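Local coordinates for lipoate-protein ligase, putative (Streptococcus pneumoniae, PDB 1VQZ) that is a putative lipoate-protein ligase that pairs a lipoyl protein ligase A/B-type catalytic domain with a domain of the bacterial lipoate protein ligase C-terminal family, at residues A86-D90 / V165-L170; Q123-K127 / E199-I204; S268-F274 / I285-F291. All blocks are in the same frame, centred on the assembly; numbering follows the deposited sequence.

Contact 1 (A86-D90 / V165-L170); sequences AVYHD and VDLSVL. With EDO (1,2-ethanediol), chain L.
Tyr88 CG stands anti to the backbone N (chi1 -176°), which sends the ring out from strand 87-89 with one face against Val169, while Asp90 CG, turned between its own N and carbonyl carbon (chi1 75°), brings the carboxylate round to the chain at Val165 and Asp166. The contact belongs to the ligase A/B catalytic domain, whose family is grouped with the class II tRNA synthetases. It sets strand 87-89, an outer strand of a three-stranded sheet beside strand 52-55, against the turn that leads into helix 169-173.

Val169 sits over one face of the tyrosine: its CB is 3.8 Å from the Tyr88 ring centroid, almost straight above it, a CH-pi contact. Its two methyls spread to the two flanks of the ring, CG1 lying 3.5 Å from Tyr88 CE1 and CG2 nearer CE2. Val165 CG1 comes instead to the ring edge, 3.8 Å from Tyr88 CD2. At the CB end of the tyrosine, Leu170 CB packs on Tyr88 CB, and its CD1 and CD2 reach toward the backbone of Ala86, with Ile53 of the adjacent strand completing this apolar patch.

The single hydrogen bond across the contact runs from Asp166 N to Asp90 OD2, 3.0 Å and nearly straight at 173°, using the syn side of the carboxylate but tilted from its plane. Asp90 OD1 accepts from Asn92 N, which fixes the rotation of the carboxylate from its other oxygen. Asp166, held by its N-H, starts a type I turn to Val169 that leads into helix 169-173. Its side chain makes the capping bond, Asp166 OD1 accepting from Ser168 N at 3.1 Å and, from the same face of the carboxylate, from Ser168 OG at 2.7 Å.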
loop_
_atom_site.group_PDB
_atom_site.type_symbol
_atom_site.label_atom_id
_atom_site.label_comp_id
_atom_site.label_asym_id
_atom_site.label_seq_id
_atom_site.Cartn_x
_atom_site.Cartn_y
_atom_site.Cartn_z
ATOM N N ALA A 86 3.802 -7.348 -1.040
ATOM C CA ALA A 86 4.619 -7.233 0.145
ATOM C C ALA A 86 5.829 -6.344 -0.079
ATOM O O ALA A 86 6.475 -6.385 -1.122
ATOM C CB ALA A 86 5.056 -8.621 0.642
ATOM N N VAL A 87 6.107 -5.527 0.922
ATOM C CA VAL A 87 7.237 -4.609 0.882
ATOM C C VAL A 87 8.087 -4.727 2.156
ATOM O O VAL A 87 7.537 -4.822 3.243
ATOM C CB VAL A 87 6.731 -3.166 0.719
ATOM C CG1 VAL A 87 7.857 -2.245 0.527
ATOM C CG2 VAL A 87 5.794 -3.086 -0.471
ATOM N N TYR A 88 9.422 -4.704 1.990
ATOM C CA TYR A 88 10.363 -4.641 3.100
ATOM C C TYR A 88 10.723 -3.220 3.500
ATOM O O TYR A 88 11.179 -2.408 2.688
ATOM C CB TYR A 88 11.649 -5.437 2.807
ATOM C CG TYR A 88 12.588 -5.464 3.983
ATOM C CD1 TYR A 88 12.241 -6.153 5.154
ATOM C CD2 TYR A 88 13.829 -4.817 3.932
ATOM C CE1 TYR A 88 13.088 -6.173 6.260
ATOM C CE2 TYR A 88 14.704 -4.815 5.073
ATOM C CZ TYR A 88 14.323 -5.496 6.211
ATOM O OH TYR A 88 15.181 -5.546 7.272
ATOM N N HIS A 89 10.530 -2.950 4.771
ATOM C CA HIS A 89 10.973 -1.727 5.402
ATOM C C HIS A 89 12.099 -1.993 6.370
ATOM O O HIS A 89 12.088 -2.994 7.101
ATOM C CB HIS A 89 9.809 -1.123 6.211
ATOM C CG HIS A 89 8.706 -0.558 5.383
ATOM N ND1 HIS A 89 8.189 -1.201 4.279
ATOM C CD2 HIS A 89 7.927 0.542 5.573
ATOM C CE1 HIS A 89 7.190 -0.485 3.783
ATOM N NE2 HIS A 89 6.991 0.560 4.572
ATOM N N ASP A 90 13.017 -1.040 6.432
ATOM C CA ASP A 90 13.989 -0.962 7.478
ATOM C C ASP A 90 14.264 0.495 7.839
ATOM O O ASP A 90 13.616 1.418 7.307
ATOM C CB ASP A 90 15.243 -1.824 7.140
ATOM C CG ASP A 90 16.176 -1.216 6.079
ATOM O OD1 ASP A 90 16.050 -0.045 5.688
ATOM O OD2 ASP A 90 17.082 -1.960 5.614
ATOM N N VAL A 165 18.127 0.759 1.908
ATOM C CA VAL A 165 17.432 -0.402 2.362
ATOM C C VAL A 165 18.275 -1.639 2.032
ATOM O O VAL A 165 18.929 -1.705 0.970
ATOM C CB VAL A 165 16.036 -0.477 1.682
ATOM C CG1 VAL A 165 15.219 -1.690 2.208
ATOM C CG2 VAL A 165 15.292 0.832 1.912
ATOM N N ASP A 166 18.242 -2.635 2.898
ATOM C CA ASP A 166 18.803 -3.950 2.546
ATOM C C ASP A 166 17.828 -4.636 1.595
ATOM O O ASP A 166 16.758 -5.098 1.994
ATOM C CB ASP A 166 19.068 -4.743 3.814
ATOM C CG ASP A 166 19.809 -6.046 3.566
ATOM O OD1 ASP A 166 20.018 -6.458 2.392
ATOM O OD2 ASP A 166 20.155 -6.672 4.590
ATOM N N LEU A 167 18.194 -4.678 0.315
ATOM C CA LEU A 167 17.312 -5.204 -0.725
ATOM C C LEU A 167 17.328 -6.743 -0.769
ATOM O O LEU A 167 16.632 -7.322 -1.593
ATOM C CB LEU A 167 17.709 -4.655 -2.108
ATOM C CG LEU A 167 17.768 -3.133 -2.270
ATOM C CD1 LEU A 167 18.333 -2.747 -3.679
ATOM C CD2 LEU A 167 16.436 -2.494 -1.992
ATOM N N SER A 168 18.130 -7.393 0.091
ATOM C CA SER A 168 18.249 -8.852 0.083
ATOM C C SER A 168 17.270 -9.572 1.015
ATOM O O SER A 168 17.140 -10.797 0.952
ATOM C CB SER A 168 19.684 -9.271 0.439
ATOM O OG SER A 168 19.915 -9.146 1.838
ATOM N N VAL A 169 16.586 -8.831 1.879
ATOM C CA VAL A 169 15.794 -9.458 2.929
ATOM C C VAL A 169 14.454 -9.990 2.412
ATOM O O VAL A 169 14.081 -11.114 2.726
ATOM C CB VAL A 169 15.575 -8.474 4.128
ATOM C CG1 VAL A 169 14.770 -9.117 5.268
ATOM C CG2 VAL A 169 16.880 -7.956 4.625
ATOM N N LEU A 170 13.743 -9.201 1.609
ATOM C CA LEU A 170 12.385 -9.570 1.184
ATOM C C LEU A 170 12.271 -11.005 0.675
ATOM O O LEU A 170 11.328 -11.716 1.023
ATOM C CB LEU A 170 11.874 -8.612 0.069
ATOM C CG LEU A 170 10.405 -8.821 -0.363
ATOM C CD1 LEU A 170 9.432 -8.498 0.793
ATOM C CD2 LEU A 170 10.145 -7.976 -1.586
HETATM C C1 EDO L . 2.892 1.274 4.937
HETATM O O1 EDO L . 3.858 1.331 3.913
HETATM C C2 EDO L . 1.954 2.423 4.652
HETATM O O2 EDO L . 1.145 2.687 5.777
#

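Contact 2 (Q123-K127 / E199-I204); sequences QLGVK and ELPKKI. With EDO (1,2-ethanediol), chain R.
Leu124 and Leu200 lie side by side and point the same way, so that Leu200 CD2 tucks against the base of its neighbour, 3.8 Å from Leu124 CB, and also meets Leu124 CD1. Ile204 comes at about a right angle to Leu124, end against end, with Ile204 CD1 4.1 Å from Leu124 CD1. Leu200 CD2 is shared: it also touches Val126 CG2, which makes this methyl the point where three side chains gather. Phe163 packs on both Leu200 and Ile204, and Phe209 and Leu212 of helix 206-220 close over Leu124.

Val126 places CG1 anti to the backbone N (chi1 174°), leaving CG2 to face the backbone of the opposite segment, 3.5 Å from Glu199 O and also against the Pro201 ring. Pro201 CD packs against the carbonyl just before the glycine, 3.3 Å from Leu124 O. The turn at this point is a Schellman motif ending helix 110-123: Gly125, with a positive phi of 84°, breaks the helix and redirects the chain toward strand 128-131. Both segments are irregular surface loops of the catalytic domain, and no direct hydrogen bond joins them. A water does so instead, donating to Leu124 O at 2.6 Å and accepting from Lys202 N at a longer 3.2 Å.

Glu199 CB lies loosely beside Val126 CG1, but a bend at chi2 (-63°) leads the carboxylate away from Val126, to Thr194 and Lys141. Its OE2 accepts from Thr194 OG1 and forms a salt bridge with Lys141 NZ, two partners that would probably stabilise the negative charge. A 1,2-ethanediol molecule spans the two oxygens, its O2 donating to Glu199 OE1 at 2.9 Å and its O1 to Glu199 OE2 at 3.2 Å.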
loop_
_atom_site.group_PDB
_atom_site.type_symbol
_atom_site.label_atom_id
_atom_site.label_comp_id
_atom_site.label_asym_id
_atom_site.label_seq_id
_atom_site.Cartn_x
_atom_site.Cartn_y
_atom_site.Cartn_z
ATOM N N GLN A 123 19.707 19.296 -5.995
ATOM C CA GLN A 123 20.611 20.026 -5.081
ATOM C C GLN A 123 21.800 19.138 -4.661
ATOM O O GLN A 123 22.905 19.627 -4.437
ATOM C CB GLN A 123 19.867 20.435 -3.793
ATOM C CG GLN A 123 20.651 21.385 -2.837
ATOM C CD GLN A 123 20.823 20.881 -1.370
ATOM O OE1 GLN A 123 21.263 19.754 -1.148
ATOM N NE2 GLN A 123 20.523 21.747 -0.380
ATOM N N LEU A 124 21.532 17.845 -4.499
ATOM C CA LEU A 124 22.519 16.897 -4.027
ATOM C C LEU A 124 23.395 16.310 -5.141
ATOM O O LEU A 124 24.236 15.468 -4.878
ATOM C CB LEU A 124 21.799 15.814 -3.216
ATOM C CG LEU A 124 21.074 16.324 -1.950
ATOM C CD1 LEU A 124 20.250 15.227 -1.253
ATOM C CD2 LEU A 124 22.051 16.963 -0.947
ATOM N N GLY A 125 23.235 16.802 -6.370
ATOM C CA GLY A 125 24.007 16.323 -7.525
ATOM C C GLY A 125 23.474 15.076 -8.219
ATOM O O GLY A 125 24.224 14.400 -8.934
ATOM N N VAL A 126 22.182 14.793 -8.035
ATOM C CA VAL A 126 21.526 13.578 -8.538
ATOM C C VAL A 126 20.355 13.964 -9.435
ATOM O O VAL A 126 19.499 14.733 -9.014
ATOM C CB VAL A 126 20.984 12.726 -7.373
ATOM C CG1 VAL A 126 20.156 11.522 -7.890
ATOM C CG2 VAL A 126 22.135 12.252 -6.479
ATOM N N LYS A 127 20.307 13.408 -10.641
ATOM C CA LYS A 127 19.228 13.676 -11.611
ATOM C C LYS A 127 18.175 12.567 -11.511
ATOM O O LYS A 127 18.422 11.423 -11.912
ATOM C CB LYS A 127 19.807 13.779 -13.040
ATOM N N GLU A 199 23.685 6.723 -5.211
ATOM C CA GLU A 199 23.698 7.658 -6.326
ATOM C C GLU A 199 24.273 9.029 -5.898
ATOM O O GLU A 199 24.674 9.836 -6.743
ATOM C CB GLU A 199 22.274 7.806 -6.853
ATOM C CG GLU A 199 21.599 6.509 -7.234
ATOM C CD GLU A 199 22.278 5.776 -8.373
ATOM O OE1 GLU A 199 23.159 6.373 -9.022
ATOM O OE2 GLU A 199 21.902 4.602 -8.622
ATOM N N LEU A 200 24.263 9.277 -4.584
ATOM C CA LEU A 200 24.775 10.512 -4.014
ATOM C C LEU A 200 26.292 10.613 -4.144
ATOM O O LEU A 200 27.005 9.754 -3.645
ATOM C CB LEU A 200 24.431 10.601 -2.532
ATOM C CG LEU A 200 22.976 10.796 -2.165
ATOM C CD1 LEU A 200 22.808 10.576 -0.670
ATOM C CD2 LEU A 200 22.513 12.189 -2.541
ATOM N N PRO A 201 26.787 11.698 -4.764
ATOM C CA PRO A 201 28.225 11.984 -4.725
ATOM C C PRO A 201 28.814 12.169 -3.296
ATOM O O PRO A 201 29.951 11.774 -3.051
ATOM C CB PRO A 201 28.351 13.276 -5.543
ATOM C CG PRO A 201 27.057 13.492 -6.226
ATOM C CD PRO A 201 26.028 12.714 -5.527
ATOM N N LYS A 202 28.059 12.785 -2.390
ATOM C CA LYS A 202 28.453 12.882 -0.975
ATOM C C LYS A 202 27.442 12.155 -0.059
ATOM O O LYS A 202 26.213 12.280 -0.222
ATOM C CB LYS A 202 28.586 14.341 -0.556
ATOM N N LYS A 203 27.975 11.416 0.916
ATOM C CA LYS A 203 27.159 10.618 1.792
ATOM C C LYS A 203 26.462 11.457 2.844
ATOM O O LYS A 203 27.073 12.261 3.485
ATOM C CB LYS A 203 27.990 9.532 2.489
ATOM N N ILE A 204 25.167 11.220 3.012
ATOM C CA ILE A 204 24.408 11.723 4.137
ATOM C C ILE A 204 23.495 10.634 4.636
ATOM O O ILE A 204 23.323 9.607 3.957
ATOM C CB ILE A 204 23.573 12.948 3.754
ATOM C CG1 ILE A 204 22.567 12.587 2.650
ATOM C CG2 ILE A 204 24.517 14.101 3.332
ATOM C CD1 ILE A 204 21.583 13.732 2.335
HETATM C C1 EDO R . 25.717 3.155 -9.273
HETATM O O1 EDO R . 24.531 2.772 -8.557
HETATM C C2 EDO R . 25.598 4.571 -9.854
HETATM O O2 EDO R . 24.592 4.653 -10.882
HETATM O O HOH W 1 25.639 14.844 -2.769
#

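Contact 3 (S268-F274 / I285-F291); sequences SGKVEVF and IKIYGDF. With EDO (1,2-ethanediol), chain D.
The rings of Phe274 and Tyr288 meet obliquely, centroids 5.3 Å apart and planes at 79°, with Tyr288 CD1 near the plane of the Phe274 ring, 3.5 Å from Phe274 CE1. Lys286 O is also at the Phe274 edge, and Phe258 meets this ring edge-to-face. One face of Tyr288 carries C1 of a 1,2-ethanediol, displaced toward the ring's rim; O1 of the same molecule donates to Ile287 O at 2.8 Å. Phe291 meets the backbone with its edge: Lys270 O, 3.4 Å from Phe291 CD2, and Tyr288 O both lie in the ring plane.

Phe274 and Tyr288 belong to the antiparallel beta hairpin of strands 269-278 and 281-289. Glu272 with Tyr288 and Phe274 with Lys286 are hydrogen-bonded pairs; Tyr288 N to Glu272 O is 2.8 Å, in the carbonyl plane and 171° at the hydrogen. Past Gly289 a side chain takes over from the backbone: Asp290 CG, set between its N and carbonyl carbon (chi1 57°), delivers OD1 to Lys270 N at 2.8 Å, while the return bond from Asp290 N to Lys270 O is weak. Phe291 N is buried without a partner in the model.

Glu272, beside the aromatic pair, directs its carboxylate to Arg261 in a salt bridge and to Asn60. Val271, Val273 and Ile287 make the other face, where Val271 CG1 lies 4.0 Å from Ile287 CG2. Helix 332-339 packs on these valines and helix 298-304 on Ile285; strand 260-266 flanks strand 269-278, and backbone bonds tie Gly289 to His58 and Phe291 O to Gly84.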
loop_
_atom_site.group_PDB
_atom_site.type_symbol
_atom_site.label_atom_id
_atom_site.label_comp_id
_atom_site.label_asym_id
_atom_site.label_seq_id
_atom_site.Cartn_x
_atom_site.Cartn_y
_atom_site.Cartn_z
ATOM N N SER A 268 -1.110 -8.737 -13.712
ATOM C CA SER A 268 -1.235 -7.607 -12.789
ATOM C C SER A 268 -1.678 -8.042 -11.379
ATOM O O SER A 268 -2.024 -7.231 -10.531
ATOM C CB SER A 268 -2.188 -6.569 -13.400
ATOM O OG SER A 268 -1.576 -5.991 -14.525
ATOM N N GLY A 269 -1.608 -9.323 -11.097
ATOM C CA GLY A 269 -1.874 -9.772 -9.745
ATOM C C GLY A 269 -2.483 -11.145 -9.640
ATOM O O GLY A 269 -3.207 -11.620 -10.493
ATOM N N LYS A 270 -2.175 -11.747 -8.517
ATOM C CA LYS A 270 -2.805 -12.936 -8.033
ATOM C C LYS A 270 -4.190 -12.631 -7.433
ATOM O O LYS A 270 -4.347 -11.687 -6.639
ATOM C CB LYS A 270 -1.828 -13.461 -6.958
ATOM C CG LYS A 270 -2.157 -14.672 -6.268
ATOM C CD LYS A 270 -0.877 -15.394 -5.854
ATOM C CE LYS A 270 -0.607 -15.279 -4.430
ATOM N NZ LYS A 270 0.332 -16.405 -4.037
ATOM N N VAL A 271 -5.186 -13.446 -7.797
ATOM C CA VAL A 271 -6.552 -13.354 -7.253
ATOM C C VAL A 271 -6.971 -14.728 -6.702
ATOM O O VAL A 271 -6.980 -15.726 -7.418
ATOM C CB VAL A 271 -7.587 -12.893 -8.313
ATOM C CG1 VAL A 271 -8.988 -12.848 -7.711
ATOM C CG2 VAL A 271 -7.192 -11.559 -8.908
ATOM N N GLU A 272 -7.291 -14.751 -5.411
ATOM C CA GLU A 272 -7.711 -15.940 -4.679
ATOM C C GLU A 272 -9.110 -15.724 -4.131
ATOM O O GLU A 272 -9.357 -14.780 -3.398
ATOM C CB GLU A 272 -6.766 -16.226 -3.536
ATOM C CG GLU A 272 -6.986 -17.618 -2.875
ATOM C CD GLU A 272 -6.006 -17.913 -1.742
ATOM O OE1 GLU A 272 -5.568 -16.954 -1.048
ATOM O OE2 GLU A 272 -5.707 -19.127 -1.531
ATOM N N VAL A 273 -10.015 -16.615 -4.491
ATOM C CA VAL A 273 -11.420 -16.463 -4.167
ATOM C C VAL A 273 -11.917 -17.588 -3.274
ATOM O O VAL A 273 -11.847 -18.759 -3.619
ATOM C CB VAL A 273 -12.271 -16.476 -5.434
ATOM C CG1 VAL A 273 -13.771 -16.334 -5.056
ATOM C CG2 VAL A 273 -11.819 -15.416 -6.401
ATOM N N PHE A 274 -12.458 -17.225 -2.129
ATOM C CA PHE A 274 -13.102 -18.204 -1.255
ATOM C C PHE A 274 -14.633 -17.943 -1.277
ATOM O O PHE A 274 -15.102 -16.939 -0.759
ATOM C CB PHE A 274 -12.572 -18.096 0.186
ATOM C CG PHE A 274 -11.097 -18.378 0.335
ATOM C CD1 PHE A 274 -10.163 -17.375 0.164
ATOM C CD2 PHE A 274 -10.651 -19.633 0.714
ATOM C CE1 PHE A 274 -8.806 -17.628 0.353
ATOM C CE2 PHE A 274 -9.290 -19.899 0.879
ATOM C CZ PHE A 274 -8.371 -18.871 0.700
ATOM N N ILE A 285 -18.665 -14.539 -0.079
ATOM C CA ILE A 285 -17.449 -14.548 -0.869
ATOM C C ILE A 285 -16.408 -13.652 -0.223
ATOM O O ILE A 285 -16.746 -12.617 0.395
ATOM C CB ILE A 285 -17.752 -14.151 -2.325
ATOM C CG1 ILE A 285 -16.550 -14.325 -3.250
ATOM C CG2 ILE A 285 -18.203 -12.702 -2.426
ATOM C CD1 ILE A 285 -16.939 -14.161 -4.715
ATOM N N LYS A 286 -15.147 -14.063 -0.315
ATOM C CA LYS A 286 -14.019 -13.241 0.149
ATOM C C LYS A 286 -12.870 -13.416 -0.837
ATOM O O LYS A 286 -12.603 -14.528 -1.333
ATOM C CB LYS A 286 -13.588 -13.629 1.582
ATOM C CG LYS A 286 -12.691 -12.535 2.207
ATOM C CD LYS A 286 -12.409 -12.665 3.625
ATOM C CE LYS A 286 -11.659 -11.448 4.155
ATOM N NZ LYS A 286 -12.520 -10.267 4.514
ATOM N N ILE A 287 -12.240 -12.296 -1.189
ATOM C CA ILE A 287 -11.232 -12.246 -2.218
ATOM C C ILE A 287 -9.934 -11.751 -1.625
ATOM O O ILE A 287 -9.891 -10.676 -0.976
ATOM C CB ILE A 287 -11.687 -11.358 -3.363
ATOM C CG1 ILE A 287 -13.030 -11.896 -3.942
ATOM C CG2 ILE A 287 -10.626 -11.245 -4.464
ATOM C CD1 ILE A 287 -13.702 -10.931 -4.887
ATOM N N TYR A 288 -8.884 -12.537 -1.845
ATOM C CA TYR A 288 -7.526 -12.204 -1.429
ATOM C C TYR A 288 -6.634 -12.057 -2.644
ATOM O O TYR A 288 -6.957 -12.535 -3.734
ATOM C CB TYR A 288 -6.926 -13.324 -0.584
ATOM C CG TYR A 288 -7.555 -13.535 0.754
ATOM C CD1 TYR A 288 -8.777 -14.182 0.854
ATOM C CD2 TYR A 288 -6.921 -13.144 1.916
ATOM C CE1 TYR A 288 -9.373 -14.405 2.066
ATOM C CE2 TYR A 288 -7.533 -13.348 3.163
ATOM C CZ TYR A 288 -8.761 -14.006 3.219
ATOM O OH TYR A 288 -9.406 -14.261 4.409
ATOM N N GLY A 289 -5.480 -11.419 -2.443
ATOM C CA GLY A 289 -4.503 -11.311 -3.509
ATOM C C GLY A 289 -3.551 -10.157 -3.336
ATOM O O GLY A 289 -3.599 -9.404 -2.319
ATOM N N ASP A 290 -2.667 -10.028 -4.324
ATOM C CA ASP A 290 -1.699 -8.914 -4.370
ATOM C C ASP A 290 -1.963 -7.958 -5.539
ATOM O O ASP A 290 -1.101 -7.134 -5.852
ATOM C CB ASP A 290 -0.253 -9.418 -4.396
ATOM C CG ASP A 290 0.049 -10.381 -5.568
ATOM O OD1 ASP A 290 -0.722 -10.498 -6.514
ATOM O OD2 ASP A 290 1.073 -11.074 -5.510
ATOM N N PHE A 291 -3.127 -8.092 -6.164
ATOM C CA PHE A 291 -3.655 -7.095 -7.099
ATOM C C PHE A 291 -3.728 -5.723 -6.395
ATOM O O PHE A 291 -3.747 -5.605 -5.169
ATOM C CB PHE A 291 -5.064 -7.475 -7.587
ATOM C CG PHE A 291 -6.060 -7.721 -6.472
ATOM C CD1 PHE A 291 -6.806 -6.667 -5.929
ATOM C CD2 PHE A 291 -6.235 -8.984 -5.966
ATOM C CE1 PHE A 291 -7.715 -6.865 -4.894
ATOM C CE2 PHE A 291 -7.186 -9.206 -4.930
ATOM C CZ PHE A 291 -7.881 -8.134 -4.375
HETATM C C1 EDO D . -8.502 -10.318 2.233
HETATM O O1 EDO D . -9.302 -9.479 1.434
HETATM C C2 EDO D . -8.153 -9.669 3.558
HETATM O O2 EDO D . -9.324 -9.490 4.304
#

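How the contacts relate
From the N terminus, segment 86-90 comes first; residues 165-170 close contact 1 round a loop rich in strand, joining the sheet of strand 87-89 to the start of helix 169-173. Within that loop lies 123-127, whose partner 199-204 follows later, so contacts 1 and 2 cross: the two loops overlap along the chain, though their nearest atoms stay about 10 Å apart. Contact 2 ties the end of helix 110-123 to the loop before helix 206-220. Contact 3 follows in series, a local hairpin joining two strands of the C-terminal sheet. Its nearest atoms come within about 6 Å of contact 1, whereas contacts 3 and 2, on opposite sides of the chain's centre, are about 41 Å apart between centres.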